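Local coordinates for polycomb protein Sfmbt (Drosophila melanogaster, PDB 5J8Y), which pairs through its SAM domain with the SAM domain of Scm, and so probably helps PhoRC bring PRC1 to Polycomb response elements, at residues D36-R39 and L40-T44; D47-L51 and L52-V56. One frame throughout, in Å; residues are numbered along the deposited sequence.

Contact 1 of 2, residues D36-R39 and L40-T44; sequences DGKR and LLQLT
R39 reaches forward past the short helix 37-40 and meets Q42 and L43 on the loop that follows. R39 CB starts close to the chain, 3.2 Å from L40 N. CG turns beside the carbonyl carbon of its own residue, and the bend at chi2 (63°) swings the rest of the chain along the outgoing backbone. R39 CD then comes to 4.0 Å from Q42 OE1, a contact without a hydrogen bond. The guanidinium and the Q42 amide are turned almost perpendicular, 83° apart. At the tip one methyl of L43 does the touching. L43 CD2 lies over one face of the guanidinium, 3.5 Å above its plane and toward the rim, with R39 NE and R39 NH2 each 3.7 Å from that methyl.

The start of this helix is capped by D36. D36 OD1 accepts from R39 N at 3.1 Å in a nearly straight bond. With chi1 at 70° the carboxylate folds over its own chain to meet that N-H. The backbone bonds L40 N to D36 O (2.8 Å) and L41 N to G37 O (3.1 Å) make up the helical turn. R39 O then takes Q42 N at 3.0 Å, from above its carbonyl plane, and L43 N more weakly. A type I turn from L40 to L43 leads the chain out. The Q42 side chain leans back over the last turn, its CG near K38 O.

The contact belongs to the compact helical SAM fold. L40 packs on W9 and on I66 and L69 of helix 56-71, and K70 NZ of that helix bonds to L41 O. On the following helix, 45-51, D47 meets R39 and I48 meets L43.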
ATOM      1  N   ASP C  36       8.201  17.919   5.228  1.00 32.41           N
ATOM      2  CA  ASP C  36       9.189  18.378   4.271  1.00 31.01           C
ATOM      3  C   ASP C  36      10.109  17.218   3.879  1.00 32.95           C
ATOM      4  O   ASP C  36       9.933  16.108   4.337  1.00 30.42           O
ATOM      5  CB  ASP C  36       9.985  19.578   4.828  1.00 33.99           C
ATOM      6  CG  ASP C  36      10.915  19.199   5.967  1.00 34.26           C
ATOM      7  OD1 ASP C  36      10.835  18.065   6.449  1.00 33.52           O
ATOM      8  OD2 ASP C  36      11.711  20.048   6.406  1.00 33.28           O
ATOM      9  N   GLY C  37      11.043  17.483   2.979  1.00 31.12           N
ATOM     10  CA  GLY C  37      11.975  16.476   2.520  1.00 32.73           C
ATOM     11  C   GLY C  37      12.589  15.650   3.640  1.00 32.81           C
ATOM     12  O   GLY C  37      12.486  14.441   3.646  1.00 33.47           O
ATOM     13  N   LYS C  38      13.209  16.323   4.597  1.00 32.39           N
ATOM     14  CA  LYS C  38      13.907  15.665   5.679  1.00 33.21           C
ATOM     15  C   LYS C  38      13.025  14.675   6.405  1.00 35.07           C
ATOM     16  O   LYS C  38      13.361  13.545   6.600  1.00 34.66           O
ATOM     17  CB  LYS C  38      14.400  16.718   6.678  1.00 38.74           C
ATOM     18  CG  LYS C  38      14.867  16.243   8.016  1.00 42.42           C
ATOM     19  CD  LYS C  38      15.882  17.220   8.583  1.00 46.02           C
ATOM     20  CE  LYS C  38      16.501  16.656   9.836  1.00 53.83           C
ATOM     21  NZ  LYS C  38      17.652  15.765   9.640  1.00 50.97           N
ATOM     22  N   ARG C  39      11.848  15.112   6.807  1.00 35.11           N
ATOM     23  CA  ARG C  39      10.927  14.248   7.484  1.00 35.65           C
ATOM     24  C   ARG C  39      10.420  13.167   6.550  1.00 34.12           C
ATOM     25  O   ARG C  39      10.188  12.056   6.964  1.00 34.60           O
ATOM     26  CB  ARG C  39       9.802  15.016   8.106  1.00 35.86           C
ATOM     27  CG  ARG C  39       8.784  14.166   8.810  1.00 38.65           C
ATOM     28  CD  ARG C  39       9.247  13.352  10.004  1.00 40.75           C
ATOM     29  NE  ARG C  39       8.078  12.725  10.580  1.00 42.99           N
ATOM     30  CZ  ARG C  39       8.050  11.696  11.392  1.00 46.36           C
ATOM     31  NH1 ARG C  39       9.139  11.119  11.837  1.00 49.75           N
ATOM     32  NH2 ARG C  39       6.883  11.236  11.753  1.00 48.41           N
ATOM     33  N   LEU C  40      10.266  13.485   5.299  1.00 30.76           N
ATOM     34  CA  LEU C  40       9.825  12.522   4.333  1.00 31.16           C
ATOM     35  C   LEU C  40      10.666  11.252   4.386  1.00 31.26           C
ATOM     36  O   LEU C  40      10.189  10.184   4.661  1.00 28.78           O
ATOM     37  CB  LEU C  40       9.938  13.063   2.932  1.00 29.78           C
ATOM     38  CG  LEU C  40       9.302  12.216   1.830  1.00 28.44           C
ATOM     39  CD1 LEU C  40       7.812  12.018   1.965  1.00 28.02           C
ATOM     40  CD2 LEU C  40       9.639  12.722   0.458  1.00 30.26           C
ATOM     41  N   LEU C  41      11.937  11.446   4.127  1.00 30.95           N
ATOM     42  CA  LEU C  41      12.913  10.385   4.095  1.00 30.39           C
ATOM     43  C   LEU C  41      13.113   9.671   5.406  1.00 30.66           C
ATOM     44  O   LEU C  41      13.802   8.709   5.446  1.00 31.73           O
ATOM     45  CB  LEU C  41      14.228  10.895   3.589  1.00 30.47           C
ATOM     46  CG  LEU C  41      14.297  11.739   2.355  1.00 28.91           C
ATOM     47  CD1 LEU C  41      15.701  12.127   2.132  1.00 29.48           C
ATOM     48  CD2 LEU C  41      13.801  11.064   1.109  1.00 31.28           C
ATOM     49  N   GLN C  42      12.517  10.155   6.471  1.00 31.28           N
ATOM     50  CA  GLN C  42      12.625   9.560   7.773  1.00 32.09           C
ATOM     51  C   GLN C  42      11.468   8.675   8.038  1.00 32.69           C
ATOM     52  O   GLN C  42      11.538   7.804   8.842  1.00 32.48           O
ATOM     53  CB  GLN C  42      12.671  10.639   8.865  1.00 34.93           C
ATOM     54  CG  GLN C  42      14.033  11.301   9.063  1.00 39.85           C
ATOM     55  CD  GLN C  42      14.014  12.423  10.100  1.00 45.01           C
ATOM     56  OE1 GLN C  42      13.212  13.338  10.041  1.00 44.08           O
ATOM     57  NE2 GLN C  42      14.922  12.351  11.043  1.00 50.98           N
ATOM     58  N   LEU C  43      10.371   8.938   7.372  1.00 33.32           N
ATOM     59  CA  LEU C  43       9.155   8.203   7.574  1.00 31.66           C
ATOM     60  C   LEU C  43       9.226   6.667   7.510  1.00 30.44           C
ATOM     61  O   LEU C  43       9.760   6.153   6.600  1.00 28.98           O
ATOM     62  CB  LEU C  43       8.089   8.683   6.567  1.00 31.81           C
ATOM     63  CG  LEU C  43       7.453  10.040   6.799  1.00 33.68           C
ATOM     64  CD1 LEU C  43       6.410  10.460   5.822  1.00 32.62           C
ATOM     65  CD2 LEU C  43       6.901  10.085   8.196  1.00 35.69           C
ATOM     66  N   THR C  44       8.679   5.983   8.505  1.00 30.46           N
ATOM     67  CA  THR C  44       8.463   4.542   8.450  1.00 31.29           C
ATOM     68  C   THR C  44       7.018   4.299   8.038  1.00 32.44           C
ATOM     69  O   THR C  44       6.238   5.245   7.913  1.00 32.25           O
ATOM     70  CB  THR C  44       8.729   3.857   9.805  1.00 31.57           C
ATOM     71  OG1 THR C  44       7.723   4.247  10.747  1.00 31.14           O
ATOM     72  CG2 THR C  44      10.101   4.229  10.344  1.00 33.20           C
TER

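Contact 2 of 2, residues D47-L51 and L52-V56; sequences DIMPL and LGMKV
The N-H groups of M54 and L52 meet the flat M49 carbonyl from opposite faces. M54 N lies 2.8 Å from M49 O and L52 N 3.1 Å from M49 O, both out of the carbonyl plane. The M54 bond is part of a Schellman motif that ends helix 45-51 in this SAM domain. Its second bond, G53 N to P50 O, is weak. G53 is the C-prime residue, and its positive phi (67°) suits a glycine.

M54 folds back over the start of the last turn. M54 SD lies 3.6 Å from both P50 N and P50 CA, and 4.0 Å from P50 CB. The same sulfur touches M49 CB.

On the inner side, I48 and L52 lie side by side and point the same way, with I48 CG2 3.9 Å from L52 CD1. L52 also packs on H26 and on P58 and I62 of helix 56-71. With an alanine in place of L52, the I48 methyl would probably lose its mate and a gap would be likely to open between the turn and helix 56-71.

The loop also serves the heterodimer. V56 N is hydrogen-bonded to H35 ND1 of the Scm chain. M49 packs on M49 of Scm, and M54 on Y53 of Scm. The turn therefore both closes a helix and offers residues to the partner.

M49 itself is held against the loop by a doubly bent chain. CG sits beside the backbone N, and further bends at chi2 (-55°) and chi3 (-62°) curl the methyl toward M54 and V56. M49 CE ends 3.3 Å from M54 C and 3.9 Å from V56 CG2.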
ATOM      1  N   ASP C  47       4.633   5.303  10.712  1.00 31.96           N
ATOM      2  CA  ASP C  47       4.375   6.740  10.674  1.00 32.32           C
ATOM      3  C   ASP C  47       3.391   7.090   9.563  1.00 31.91           C
ATOM      4  O   ASP C  47       2.523   7.947   9.727  1.00 33.60           O
ATOM      5  CB  ASP C  47       5.679   7.515  10.460  1.00 33.44           C
ATOM      6  CG  ASP C  47       6.739   7.175  11.489  1.00 33.21           C
ATOM      7  OD1 ASP C  47       6.390   6.999  12.675  1.00 34.28           O
ATOM      8  OD2 ASP C  47       7.927   7.087  11.110  1.00 34.41           O
ATOM      9  N   ILE C  48       3.546   6.419   8.429  1.00 32.22           N
ATOM     10  CA  ILE C  48       2.750   6.697   7.241  1.00 31.35           C
ATOM     11  C   ILE C  48       1.291   6.270   7.417  1.00 30.91           C
ATOM     12  O   ILE C  48       0.398   6.845   6.795  1.00 31.56           O
ATOM     13  CB  ILE C  48       3.372   5.996   6.005  1.00 29.97           C
ATOM     14  CG1 ILE C  48       4.643   6.738   5.584  1.00 29.53           C
ATOM     15  CG2 ILE C  48       2.398   5.940   4.828  1.00 29.21           C
ATOM     16  CD1 ILE C  48       5.532   5.967   4.633  1.00 28.76           C
ATOM     17  N   MET C  49       1.073   5.299   8.291  1.00 31.42           N
ATOM     18  CA  MET C  49      -0.252   4.712   8.470  1.00 30.95           C
ATOM     19  C   MET C  49      -1.275   5.762   8.948  1.00 31.45           C
ATOM     20  O   MET C  49      -2.252   5.985   8.286  1.00 30.74           O
ATOM     21  CB  MET C  49      -0.207   3.523   9.398  1.00 31.18           C
ATOM     22  CG  MET C  49       0.204   2.226   8.740  1.00 30.60           C
ATOM     23  SD  MET C  49      -0.765   1.741   7.304  1.00 29.02           S
ATOM     24  CE  MET C  49      -2.385   1.554   8.021  1.00 29.30           C
ATOM     25  N   PRO C  50      -1.016   6.448  10.056  1.00 32.66           N
ATOM     26  CA  PRO C  50      -1.964   7.477  10.502  1.00 32.42           C
ATOM     27  C   PRO C  50      -2.009   8.704   9.588  1.00 31.98           C
ATOM     28  O   PRO C  50      -3.029   9.392   9.567  1.00 33.94           O
ATOM     29  CB  PRO C  50      -1.444   7.857  11.894  1.00 33.07           C
ATOM     30  CG  PRO C  50      -0.011   7.464  11.893  1.00 33.51           C
ATOM     31  CD  PRO C  50       0.072   6.247  11.027  1.00 32.20           C
ATOM     32  N   LEU C  51      -0.973   8.984   8.820  1.00 32.03           N
ATOM     33  CA  LEU C  51      -0.975  10.100   7.899  1.00 33.14           C
ATOM     34  C   LEU C  51      -1.885   9.837   6.746  1.00 34.39           C
ATOM     35  O   LEU C  51      -2.148  10.721   6.010  1.00 36.00           O
ATOM     36  CB  LEU C  51       0.401  10.411   7.319  1.00 34.27           C
ATOM     37  CG  LEU C  51       1.319  11.413   7.997  1.00 37.83           C
ATOM     38  CD1 LEU C  51       2.538  11.711   7.171  1.00 37.51           C
ATOM     39  CD2 LEU C  51       0.623  12.715   8.354  1.00 39.18           C
ATOM     40  N   LEU C  52      -2.323   8.609   6.577  1.00 33.11           N
ATOM     41  CA  LEU C  52      -3.228   8.256   5.489  1.00 32.03           C
ATOM     42  C   LEU C  52      -4.484   7.555   6.001  1.00 30.81           C
ATOM     43  O   LEU C  52      -5.061   6.715   5.314  1.00 31.57           O
ATOM     44  CB  LEU C  52      -2.510   7.368   4.473  1.00 30.96           C
ATOM     45  CG  LEU C  52      -1.254   7.957   3.825  1.00 30.96           C
ATOM     46  CD1 LEU C  52      -0.722   6.988   2.808  1.00 29.69           C
ATOM     47  CD2 LEU C  52      -1.527   9.293   3.166  1.00 35.29           C
ATOM     48  N   GLY C  53      -4.898   7.907   7.215  1.00 31.20           N
ATOM     49  CA  GLY C  53      -6.149   7.420   7.769  1.00 30.24           C
ATOM     50  C   GLY C  53      -6.152   5.930   8.050  1.00 30.26           C
ATOM     51  O   GLY C  53      -7.187   5.273   7.933  1.00 29.20           O
ATOM     52  N   MET C  54      -4.995   5.399   8.418  1.00 29.54           N
ATOM     53  CA  MET C  54      -4.857   4.004   8.763  1.00 29.15           C
ATOM     54  C   MET C  54      -5.263   3.087   7.603  1.00 28.15           C
ATOM     55  O   MET C  54      -5.780   2.019   7.809  1.00 31.66           O
ATOM     56  CB  MET C  54      -5.664   3.665  10.019  1.00 30.05           C
ATOM     57  CG  MET C  54      -5.234   4.412  11.281  1.00 30.43           C
ATOM     58  SD  MET C  54      -3.472   4.406  11.633  1.00 28.92           S
ATOM     59  CE  MET C  54      -3.260   2.714  12.144  1.00 31.00           C
ATOM     60  N   LYS C  55      -5.017   3.523   6.387  1.00 26.89           N
ATOM     61  CA  LYS C  55      -5.309   2.730   5.195  1.00 26.46           C
ATOM     62  C   LYS C  55      -4.032   2.103   4.640  1.00 25.66           C
ATOM     63  O   LYS C  55      -3.088   2.808   4.287  1.00 25.16           O
ATOM     64  CB  LYS C  55      -5.981   3.595   4.128  1.00 29.90           C
ATOM     65  CG  LYS C  55      -7.374   4.067   4.509  1.00 31.14           C
ATOM     66  CD  LYS C  55      -7.925   5.057   3.498  1.00 33.18           C
ATOM     67  CE  LYS C  55      -9.442   5.110   3.553  1.00 39.07           C
ATOM     68  NZ  LYS C  55      -9.981   6.368   2.970  1.00 44.56           N
ATOM     69  N   VAL C  56      -4.009   0.782   4.587  1.00 25.00           N
ATOM     70  CA  VAL C  56      -2.836   0.031   4.177  1.00 24.17           C
ATOM     71  C   VAL C  56      -2.444   0.256   2.709  1.00 23.93           C
ATOM     72  O   VAL C  56      -1.289   0.417   2.402  1.00 25.19           O
ATOM     73  CB  VAL C  56      -3.024  -1.481   4.448  1.00 25.06           C
ATOM     74  CG1 VAL C  56      -1.941  -2.330   3.788  1.00 25.01           C
ATOM     75  CG2 VAL C  56      -3.036  -1.724   5.930  1.00 25.02           C
TER

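Contacts 1 and 2 follow one another along the chain, with centres about 14 Å apart. Each bridges a helix and the loop that leaves it. Both are partly buried, but contact 1 lies nearer the centre of the chain. L40 and L41 of contact 1 and I48 and L52 of contact 2 pack on the long helix 56-71, while L51 turns to helix 27-32. Their chemistry differs. Contact 1 pairs an aspartate cap with an arginine laid against a leucine methyl, and meets no other chain of the assembly. Contact 2 relies on methionines and a glycine turn, and four of its residues come within reach of Scm. The two also touch directly, with L43 packed on L51.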